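Local coordinates for extracellular solute-binding protein, family 1 (Bifidobacterium longum subsp. infantis, PDB 6FTH) that probably binds human milk oligosaccharides outside the cell and delivers them to an ABC transporter, at residues N472-K477 with D492-Q497; V254-H259 with G485-E490; Q118-K123 with A139-R144. All blocks are in the same frame, centred on the assembly; numbering follows the deposited sequence.

Interaction 1: residues N472-K477 with D492-Q497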
loop_
_atom_site.group_PDB
_atom_site.type_symbol
_atom_site.label_atom_id
_atom_site.label_comp_id
_atom_site.label_asym_id
_atom_site.label_seq_id
_atom_site.Cartn_x
_atom_site.Cartn_y
_atom_site.Cartn_z
ATOM N N ASN A 472 -6.789 6.475 19.316
ATOM C CA ASN A 472 -6.011 7.131 20.364
ATOM C C ASN A 472 -5.703 6.163 21.497
ATOM O O ASN A 472 -4.571 6.106 21.993
ATOM C CB ASN A 472 -6.762 8.336 20.932
ATOM C CG ASN A 472 -6.963 9.458 19.929
ATOM O OD1 ASN A 472 -6.143 9.685 19.043
ATOM N ND2 ASN A 472 -8.064 10.194 20.096
ATOM N N VAL A 473 -6.701 5.386 21.925
ATOM C CA VAL A 473 -6.488 4.420 22.993
ATOM C C VAL A 473 -5.540 3.326 22.533
ATOM O O VAL A 473 -4.595 2.969 23.240
ATOM C CB VAL A 473 -7.834 3.838 23.469
ATOM C CG1 VAL A 473 -7.643 2.727 24.504
ATOM C CG2 VAL A 473 -8.745 4.967 24.004
ATOM N N VAL A 474 -5.798 2.756 21.353
ATOM C CA VAL A 474 -4.998 1.632 20.875
ATOM C C VAL A 474 -3.532 2.031 20.777
ATOM O O VAL A 474 -2.644 1.292 21.224
ATOM C CB VAL A 474 -5.533 1.121 19.522
ATOM C CG1 VAL A 474 -4.570 0.072 18.913
ATOM C CG2 VAL A 474 -6.906 0.481 19.680
ATOM N N MET A 475 -3.263 3.186 20.168
ATOM C CA MET A 475 -1.883 3.592 19.918
ATOM C C MET A 475 -1.156 3.826 21.235
ATOM O O MET A 475 -0.018 3.376 21.415
ATOM C CB MET A 475 -1.880 4.847 19.038
ATOM C CG MET A 475 -0.532 5.532 18.845
ATOM S SD MET A 475 -0.570 6.950 17.692
ATOM C CE MET A 475 -2.282 7.473 17.843
ATOM N N GLN A 476 -1.813 4.505 22.181
ATOM C CA GLN A 476 -1.182 4.790 23.463
ATOM C C GLN A 476 -0.928 3.512 24.250
ATOM O O GLN A 476 0.185 3.284 24.738
ATOM C CB GLN A 476 -2.054 5.768 24.257
ATOM C CG GLN A 476 -1.432 6.250 25.558
ATOM C CD GLN A 476 -1.698 5.322 26.734
ATOM O OE1 GLN A 476 -0.765 4.823 27.378
ATOM N NE2 GLN A 476 -2.978 5.099 27.034
ATOM N N LYS A 477 -1.955 2.667 24.412
ATOM C CA LYS A 477 -1.791 1.470 25.215
ATOM C C LYS A 477 -0.831 0.493 24.557
ATOM O O LYS A 477 -0.011 -0.129 25.239
ATOM C CB LYS A 477 -3.133 0.794 25.474
ATOM C CG LYS A 477 -4.146 1.678 26.210
ATOM C CD LYS A 477 -4.190 1.422 27.704
ATOM C CE LYS A 477 -2.835 1.507 28.349
ATOM N NZ LYS A 477 -2.928 1.695 29.833
ATOM N N ASP A 492 -8.379 -6.239 30.240
ATOM C CA ASP A 492 -9.839 -6.249 30.325
ATOM C C ASP A 492 -10.410 -4.832 30.269
ATOM O O ASP A 492 -11.378 -4.568 29.545
ATOM C CB ASP A 492 -10.268 -6.974 31.600
ATOM C CG ASP A 492 -11.781 -6.986 31.785
ATOM O OD1 ASP A 492 -12.469 -7.702 31.028
ATOM O OD2 ASP A 492 -12.283 -6.282 32.688
ATOM N N ALA A 493 -9.814 -3.892 31.000
ATOM C CA ALA A 493 -10.337 -2.533 30.965
ATOM C C ALA A 493 -10.186 -1.930 29.574
ATOM O O ALA A 493 -11.062 -1.199 29.105
ATOM C CB ALA A 493 -9.616 -1.675 32.003
ATOM N N TYR A 494 -9.070 -2.212 28.900
ATOM C CA TYR A 494 -8.882 -1.686 27.555
ATOM C C TYR A 494 -9.956 -2.208 26.605
ATOM O O TYR A 494 -10.512 -1.436 25.814
ATOM C CB TYR A 494 -7.468 -2.047 27.082
ATOM C CG TYR A 494 -7.225 -2.219 25.598
ATOM C CD1 TYR A 494 -6.861 -1.155 24.823
ATOM C CD2 TYR A 494 -7.267 -3.476 25.010
ATOM C CE1 TYR A 494 -6.600 -1.307 23.483
ATOM C CE2 TYR A 494 -7.004 -3.649 23.666
ATOM C CZ TYR A 494 -6.669 -2.563 22.914
ATOM O OH TYR A 494 -6.391 -2.685 21.578
ATOM N N CYS A 495 -10.258 -3.509 26.679
ATOM C CA CYS A 495 -11.260 -4.100 25.797
ATOM C C CYS A 495 -12.622 -3.463 26.041
ATOM O O CYS A 495 -13.331 -3.105 25.098
ATOM C CB CYS A 495 -11.321 -5.613 26.009
ATOM S SG CYS A 495 -9.880 -6.512 25.354
ATOM N N LYS A 496 -12.976 -3.264 27.304
ATOM C CA LYS A 496 -14.244 -2.606 27.593
ATOM C C LYS A 496 -14.235 -1.167 27.103
ATOM O O LYS A 496 -15.249 -0.658 26.620
ATOM C CB LYS A 496 -14.506 -2.668 29.092
ATOM C CG LYS A 496 -14.746 -4.060 29.607
ATOM C CD LYS A 496 -14.767 -4.033 31.132
ATOM C CE LYS A 496 -15.606 -5.145 31.712
ATOM N NZ LYS A 496 -14.991 -6.467 31.510
ATOM N N GLN A 497 -13.093 -0.491 27.213
ATOM C CA GLN A 497 -13.011 0.880 26.737
ATOM C C GLN A 497 -13.253 0.961 25.232
ATOM O O GLN A 497 -13.975 1.847 24.760
ATOM C CB GLN A 497 -11.664 1.521 27.123
ATOM C CG GLN A 497 -11.564 2.998 26.789
ATOM C CD GLN A 497 -10.295 3.648 27.312
ATOM O OE1 GLN A 497 -9.367 2.974 27.746
ATOM N NE2 GLN A 497 -10.262 4.964 27.283
#

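Interaction 2: residues V254-H259 with G485-E490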
loop_
_atom_site.group_PDB
_atom_site.type_symbol
_atom_site.label_atom_id
_atom_site.label_comp_id
_atom_site.label_asym_id
_atom_site.label_seq_id
_atom_site.Cartn_x
_atom_site.Cartn_y
_atom_site.Cartn_z
ATOM N N VAL A 254 1.148 -10.894 20.516
ATOM C CA VAL A 254 2.154 -10.145 19.762
ATOM C C VAL A 254 2.772 -9.067 20.640
ATOM O O VAL A 254 3.997 -8.875 20.657
ATOM C CB VAL A 254 1.539 -9.534 18.497
ATOM C CG1 VAL A 254 2.502 -8.538 17.874
ATOM C CG2 VAL A 254 1.189 -10.626 17.523
ATOM N N ILE A 255 1.926 -8.324 21.363
ATOM C CA ILE A 255 2.426 -7.267 22.237
ATOM C C ILE A 255 3.353 -7.838 23.310
ATOM O O ILE A 255 4.432 -7.283 23.581
ATOM C CB ILE A 255 1.245 -6.485 22.838
ATOM C CG1 ILE A 255 0.572 -5.633 21.757
ATOM C CG2 ILE A 255 1.754 -5.601 23.975
ATOM C CD1 ILE A 255 -0.760 -5.040 22.150
ATOM N N LYS A 256 2.971 -8.958 23.922
ATOM C CA LYS A 256 3.802 -9.543 24.969
ATOM C C LYS A 256 5.141 -10.012 24.403
ATOM O O LYS A 256 6.179 -9.865 25.059
ATOM C CB LYS A 256 3.059 -10.682 25.652
ATOM C CG LYS A 256 1.926 -10.189 26.551
ATOM C CD LYS A 256 1.263 -11.342 27.297
ATOM C CE LYS A 256 2.043 -11.725 28.541
ATOM N NZ LYS A 256 1.275 -12.675 29.391
ATOM N N TYR A 257 5.132 -10.574 23.189
ATOM C CA TYR A 257 6.377 -11.011 22.559
ATOM C C TYR A 257 7.286 -9.827 22.314
ATOM O O TYR A 257 8.484 -9.875 22.638
ATOM C CB TYR A 257 6.070 -11.763 21.259
ATOM C CG TYR A 257 7.280 -12.311 20.527
ATOM C CD1 TYR A 257 8.045 -13.327 21.074
ATOM C CD2 TYR A 257 7.618 -11.838 19.282
ATOM C CE1 TYR A 257 9.138 -13.832 20.401
ATOM C CE2 TYR A 257 8.699 -12.344 18.602
ATOM C CZ TYR A 257 9.436 -13.348 19.158
ATOM O OH TYR A 257 10.521 -13.846 18.470
ATOM N N TYR A 258 6.736 -8.749 21.737
ATOM C CA TYR A 258 7.542 -7.546 21.521
ATOM C C TYR A 258 8.073 -7.004 22.834
ATOM O O TYR A 258 9.221 -6.551 22.902
ATOM C CB TYR A 258 6.771 -6.464 20.785
ATOM C CG TYR A 258 6.817 -6.615 19.270
ATOM C CD1 TYR A 258 8.034 -6.708 18.589
ATOM C CD2 TYR A 258 5.649 -6.678 18.518
ATOM C CE1 TYR A 258 8.074 -6.831 17.202
ATOM C CE2 TYR A 258 5.688 -6.809 17.147
ATOM C CZ TYR A 258 6.896 -6.889 16.489
ATOM O OH TYR A 258 6.942 -6.996 15.128
ATOM N N HIS A 259 7.267 -7.040 23.897
ATOM C CA HIS A 259 7.792 -6.517 25.160
ATOM C C HIS A 259 8.949 -7.371 25.667
ATOM O O HIS A 259 9.930 -6.839 26.200
ATOM C CB HIS A 259 6.710 -6.398 26.224
ATOM C CG HIS A 259 7.243 -5.908 27.532
ATOM N ND1 HIS A 259 7.892 -4.700 27.653
ATOM C CD2 HIS A 259 7.296 -6.489 28.753
ATOM C CE1 HIS A 259 8.294 -4.544 28.904
ATOM N NE2 HIS A 259 7.946 -5.617 29.588
ATOM N N GLY A 485 5.538 -2.975 29.558
ATOM C CA GLY A 485 4.757 -4.041 30.150
ATOM C C GLY A 485 3.406 -3.551 30.654
ATOM O O GLY A 485 2.986 -2.416 30.409
ATOM N N GLY A 486 2.716 -4.447 31.359
ATOM C CA GLY A 486 1.471 -4.123 32.030
ATOM C C GLY A 486 0.223 -4.674 31.375
ATOM O O GLY A 486 -0.873 -4.491 31.924
ATOM N N ILE A 487 0.342 -5.359 30.238
ATOM C CA ILE A 487 -0.841 -5.681 29.438
ATOM C C ILE A 487 -1.798 -6.602 30.197
ATOM O O ILE A 487 -3.022 -6.429 30.132
ATOM C CB ILE A 487 -0.460 -6.231 28.047
ATOM C CG1 ILE A 487 -1.707 -6.368 27.174
ATOM C CG2 ILE A 487 0.229 -7.587 28.139
ATOM C CD1 ILE A 487 -1.378 -6.579 25.690
ATOM N N ASP A 488 -1.273 -7.589 30.928
ATOM C CA ASP A 488 -2.152 -8.603 31.495
ATOM C C ASP A 488 -3.163 -7.982 32.454
ATOM O O ASP A 488 -4.346 -8.339 32.435
ATOM C CB ASP A 488 -1.344 -9.690 32.200
ATOM C CG ASP A 488 -0.727 -10.713 31.231
ATOM O OD1 ASP A 488 -1.255 -10.927 30.119
ATOM O OD2 ASP A 488 0.288 -11.330 31.611
ATOM N N GLU A 489 -2.733 -7.033 33.278
ATOM C CA GLU A 489 -3.639 -6.451 34.261
ATOM C C GLU A 489 -4.481 -5.302 33.707
ATOM O O GLU A 489 -5.456 -4.907 34.347
ATOM C CB GLU A 489 -2.846 -5.987 35.490
ATOM C CG GLU A 489 -1.813 -4.913 35.202
ATOM C CD GLU A 489 -0.390 -5.455 35.020
ATOM O OE1 GLU A 489 -0.213 -6.598 34.529
ATOM O OE2 GLU A 489 0.556 -4.718 35.375
ATOM N N GLU A 490 -4.129 -4.745 32.546
ATOM C CA GLU A 490 -4.885 -3.652 31.945
ATOM C C GLU A 490 -5.741 -4.088 30.758
ATOM O O GLU A 490 -6.505 -3.274 30.227
ATOM C CB GLU A 490 -3.930 -2.528 31.508
ATOM C CG GLU A 490 -3.158 -1.960 32.687
ATOM C CD GLU A 490 -2.227 -0.840 32.330
ATOM O OE1 GLU A 490 -2.067 -0.499 31.137
ATOM O OE2 GLU A 490 -1.635 -0.273 33.268
#

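Interaction 3: residues Q118-K123 with A139-R144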
loop_
_atom_site.group_PDB
_atom_site.type_symbol
_atom_site.label_atom_id
_atom_site.label_comp_id
_atom_site.label_asym_id
_atom_site.label_seq_id
_atom_site.Cartn_x
_atom_site.Cartn_y
_atom_site.Cartn_z
ATOM N N GLN A 118 -11.837 -2.869 -21.474
ATOM C CA GLN A 118 -10.887 -3.964 -21.606
ATOM C C GLN A 118 -10.115 -4.168 -20.308
ATOM O O GLN A 118 -9.894 -5.307 -19.870
ATOM C CB GLN A 118 -9.940 -3.682 -22.773
ATOM C CG GLN A 118 -9.036 -4.814 -23.094
ATOM C CD GLN A 118 -9.777 -5.963 -23.720
ATOM O OE1 GLN A 118 -10.827 -5.767 -24.338
ATOM N NE2 GLN A 118 -9.252 -7.162 -23.559
ATOM N N PHE A 119 -9.707 -3.065 -19.673
ATOM C CA PHE A 119 -9.100 -3.141 -18.346
ATOM C C PHE A 119 -9.985 -3.962 -17.410
ATOM O O PHE A 119 -9.524 -4.919 -16.779
ATOM C CB PHE A 119 -8.893 -1.694 -17.856
ATOM C CG PHE A 119 -8.322 -1.529 -16.448
ATOM C CD1 PHE A 119 -7.657 -2.530 -15.768
ATOM C CD2 PHE A 119 -8.492 -0.303 -15.813
ATOM C CE1 PHE A 119 -7.161 -2.316 -14.488
ATOM C CE2 PHE A 119 -7.979 -0.078 -14.544
ATOM C CZ PHE A 119 -7.321 -1.088 -13.884
ATOM N N PHE A 120 -11.271 -3.621 -17.353
ATOM C CA PHE A 120 -12.188 -4.286 -16.437
ATOM C C PHE A 120 -12.459 -5.731 -16.832
ATOM O O PHE A 120 -12.705 -6.558 -15.951
ATOM C CB PHE A 120 -13.503 -3.504 -16.364
ATOM C CG PHE A 120 -13.391 -2.158 -15.695
ATOM C CD1 PHE A 120 -12.236 -1.762 -15.003
ATOM C CD2 PHE A 120 -14.463 -1.284 -15.732
ATOM C CE1 PHE A 120 -12.177 -0.529 -14.364
ATOM C CE2 PHE A 120 -14.405 -0.055 -15.092
ATOM C CZ PHE A 120 -13.257 0.328 -14.425
ATOM N N LYS A 121 -12.438 -6.045 -18.131
ATOM C CA LYS A 121 -12.575 -7.432 -18.571
ATOM C C LYS A 121 -11.411 -8.276 -18.079
ATOM O O LYS A 121 -11.601 -9.383 -17.559
ATOM C CB LYS A 121 -12.630 -7.513 -20.097
ATOM C CG LYS A 121 -12.744 -8.971 -20.635
ATOM C CD LYS A 121 -12.812 -9.025 -22.160
ATOM C CE LYS A 121 -13.180 -10.432 -22.679
ATOM N NZ LYS A 121 -12.266 -11.485 -22.163
ATOM N N GLU A 122 -10.178 -7.771 -18.262
ATOM C CA GLU A 122 -8.992 -8.519 -17.878
ATOM C C GLU A 122 -8.753 -8.505 -16.376
ATOM O O GLU A 122 -8.176 -9.458 -15.841
ATOM C CB GLU A 122 -7.769 -7.966 -18.625
ATOM C CG GLU A 122 -7.898 -8.044 -20.162
ATOM C CD GLU A 122 -6.589 -7.815 -20.944
ATOM O OE1 GLU A 122 -5.490 -8.027 -20.384
ATOM O OE2 GLU A 122 -6.671 -7.431 -22.135
ATOM N N LYS A 123 -9.165 -7.435 -15.683
ATOM C CA LYS A 123 -8.943 -7.271 -14.246
ATOM C C LYS A 123 -10.246 -6.875 -13.553
ATOM O O LYS A 123 -10.398 -5.742 -13.082
ATOM C CB LYS A 123 -7.846 -6.233 -14.015
ATOM C CG LYS A 123 -6.520 -6.675 -14.653
ATOM C CD LYS A 123 -5.386 -5.689 -14.447
ATOM C CE LYS A 123 -4.088 -6.247 -15.036
ATOM N NZ LYS A 123 -3.555 -7.357 -14.215
ATOM N N ALA A 139 -15.052 6.985 -9.860
ATOM C CA ALA A 139 -13.608 7.060 -9.992
ATOM C C ALA A 139 -13.155 5.853 -10.788
ATOM O O ALA A 139 -13.753 4.775 -10.686
ATOM C CB ALA A 139 -12.922 7.024 -8.627
ATOM N N LEU A 140 -12.133 6.049 -11.611
ATOM C CA LEU A 140 -11.497 4.902 -12.237
ATOM C C LEU A 140 -10.272 4.483 -11.441
ATOM O O LEU A 140 -9.557 5.335 -10.900
ATOM C CB LEU A 140 -11.023 5.215 -13.662
ATOM C CG LEU A 140 -12.080 5.708 -14.654
ATOM C CD1 LEU A 140 -11.487 5.908 -16.038
ATOM C CD2 LEU A 140 -13.238 4.711 -14.736
ATOM N N PRO A 141 -10.005 3.189 -11.354
ATOM C CA PRO A 141 -8.762 2.727 -10.740
ATOM C C PRO A 141 -7.617 2.720 -11.746
ATOM O O PRO A 141 -7.804 2.945 -12.941
ATOM C CB PRO A 141 -9.119 1.290 -10.344
ATOM C CG PRO A 141 -10.041 0.851 -11.441
ATOM C CD PRO A 141 -10.820 2.064 -11.857
ATOM N N SER A 142 -6.419 2.433 -11.236
ATOM C CA SER A 142 -5.262 2.133 -12.077
ATOM C C SER A 142 -4.705 0.763 -11.710
ATOM O O SER A 142 -4.981 0.236 -10.626
ATOM C CB SER A 142 -4.142 3.161 -11.856
ATOM O OG SER A 142 -3.768 3.199 -10.472
ATOM N N SER A 143 -3.895 0.202 -12.622
ATOM C CA SER A 143 -3.113 -1.004 -12.354
ATOM C C SER A 143 -1.707 -0.828 -12.894
ATOM O O SER A 143 -1.534 -0.605 -14.095
ATOM C CB SER A 143 -3.738 -2.236 -13.015
ATOM O OG SER A 143 -2.779 -3.276 -13.153
ATOM N N ARG A 144 -0.704 -0.965 -12.030
ATOM C CA ARG A 144 0.684 -0.980 -12.474
ATOM C C ARG A 144 1.170 -2.370 -12.849
ATOM O O ARG A 144 2.368 -2.558 -13.105
ATOM C CB ARG A 144 1.634 -0.308 -11.464
ATOM C CG ARG A 144 1.539 -0.776 -10.031
ATOM C CD ARG A 144 2.674 -0.171 -9.182
ATOM N NE ARG A 144 2.397 -0.320 -7.765
ATOM C CZ ARG A 144 3.149 0.187 -6.799
ATOM N NH1 ARG A 144 4.269 0.829 -7.096
ATOM N NH2 ARG A 144 2.781 0.046 -5.529
#

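Interaction 1: residues N472-K477 with D492-Q497
Tyr494 reaches across from helix 487-500 to touch Val473, Val474 and Lys477 of helix 457-484. Its CB already points toward 472-477, and with CG anti to the backbone N (chi1 152°) the ring carries on in that direction, alongside these three residues. CD1 is the first ring atom to make contact: Val473 CG1 comes up to it at the ring edge, 4.0 Å away, while Lys477 CG passes obliquely at 4.2 Å from the same CD1. Further out, CE1 lies 4.2 Å from Val474 CG2, and that methyl, again near the ring plane, is 3.7 Å from the terminal OH. The hydroxyl is satisfied outside the pair by a hydrogen bond with the carbonyl O of Leu246, which fixes the tip of the buried side chain. Trp481 meets the same ring edge-to-face.

The two helices form an antiparallel helical hairpin. The axes of the two segments run at 159° with a closest approach of 10.9 Å, and helix 457-484 turns into helix 487-500 through a very short connection in the C-terminal, mostly helical part of this solute-binding protein.

One turn after Tyr494, Gln497 sends an extended chain across to Val473 from the opposite direction. The two valine methyls divide the amide between them, CG2 touching Gln497 NE2 at 3.6 Å and CG1 touching Gln497 OE1 at 3.7 Å. No hydrogen bond crosses between these segments. Bends at chi2 and chi3 lead the Lys477 chain away from the tyrosine after CG, and its NZ forms a salt bridge with Glu490.

Interaction 2: residues V254-H259 with G485-E490
Ile255 opens the contact from helix 249-263, packing on Ile487 in the first turn of helix 487-500; this helix is the second arm of the C-terminal helical hairpin, and Gly485 and Gly486 belong to the bend between its arms. Ile255 CG2 lies 3.7 Å from Ile487 CD1, the two side chains meeting at a slant. Ile487 can reach this far because its CG1 is anti to the backbone N (chi1 -172°), which extends CD1 toward the facing helix. Trp481 of helix 457-484 touches both isoleucines, so the apolar patch is shared by three helices.

At Lys256 the chemistry turns from apolar to charged along a single side chain. Its CG presses on Ile487 CG2 at 3.5 Å, closer than ordinary carbon contact. A bend at chi3 (82°) then brings the ammonium group to Asp488: NZ donates over 2.8 Å to Asp488 OD2, which accepts with its syn lone pair, and more weakly to Asp488 OD1 at 3.2 Å. This salt bridge lies on the solvent side, with Asp488 exposed and Lys256 partly so.

One turn after Ile255, His259 turns its ring to the hairpin bend. The ring is held by a hydrogen bond between its ND1 and the carbonyl O of Met482, near the end of helix 457-484. Gly485, with positive phi after that helix, lays its backbone over one face: its CA stands 3.7 Å from the ring centroid and 13° off the normal, a CH-pi contact. Gly485 N lies over the same face, displaced from the ring centre toward CE1, 3.2 Å from His259 CE1.

Interaction 3: residues Q118-K123 with A139-R144
Phe119 and Phe120 direct two rings from helix 114-122 onto Pro141 in strand 140-143, which pairs antiparallel with strand 336-337. Backbone bonds of Leu140 with Arg340 and Phe341 also tie it to strand 339-343, an outermost strand of a mixed sheet. The contact packs a helix against a strand, the segment axes 10.6 Å apart at closest approach and crossing at 64°, and all seven touching residues are buried.

The neighbouring phenylalanines converge on the proline through different first torsions. Phe119 has CG anti to the backbone N (chi1 177°), which carries the ring on toward the strand. Phe120 starts with its CB off to one side, and its CG, anti instead to the carbonyl carbon (chi1 -68°), swings the ring tip back toward the strand. Phe120 meets Pro141 CD at the ring edge, 3.9 Å from CE1, whereas Phe119 CE2 is 3.8 Å from Pro141 CG. The same CE2 also meets the carbonyl Pro141 O at 3.4 Å, near the Phe119 ring plane; that oxygen takes a hydrogen bond from Tyr361 OH. Across CZ from CE2, Phe119 CE1 comes within 3.7 Å of Ser143 CB, approached obliquely, and Trp412 stacks on the ring.

Lys123, the first residue to leave helical backbone angles, runs extended as far as CE and bends only at chi4. Its aliphatic part passes the edge of the Phe119 ring, while the NZ of this buried lysine forms salt bridges with Glu335 and Asp415. Glu335 also hydrogen-bonds Ser143 OG, so one carboxylate joins both side chains; between the segments themselves, Lys123 CE stops 3.8 Å from Ser143 OG.

How the interactions relate
Interactions 1 and 2 both use helix 487-500, and their centres are only 12 Å apart; the Lys477-Glu490 salt bridge is the point where they join. The first pairs the two arms of the hairpin; the second fixes its bend and second arm to helix 249-263. Both are partly buried, with polar or charged groups at their margins. Interaction 3 lies across the chain's centre, about 40 and 44 Å away between centres, and is wholly buried. It packs aromatic rings on a strand and pairs its lysine with two carboxylates from outside the segments, whereas the charged pair of interaction 2 spans its own two segments and lies toward solvent.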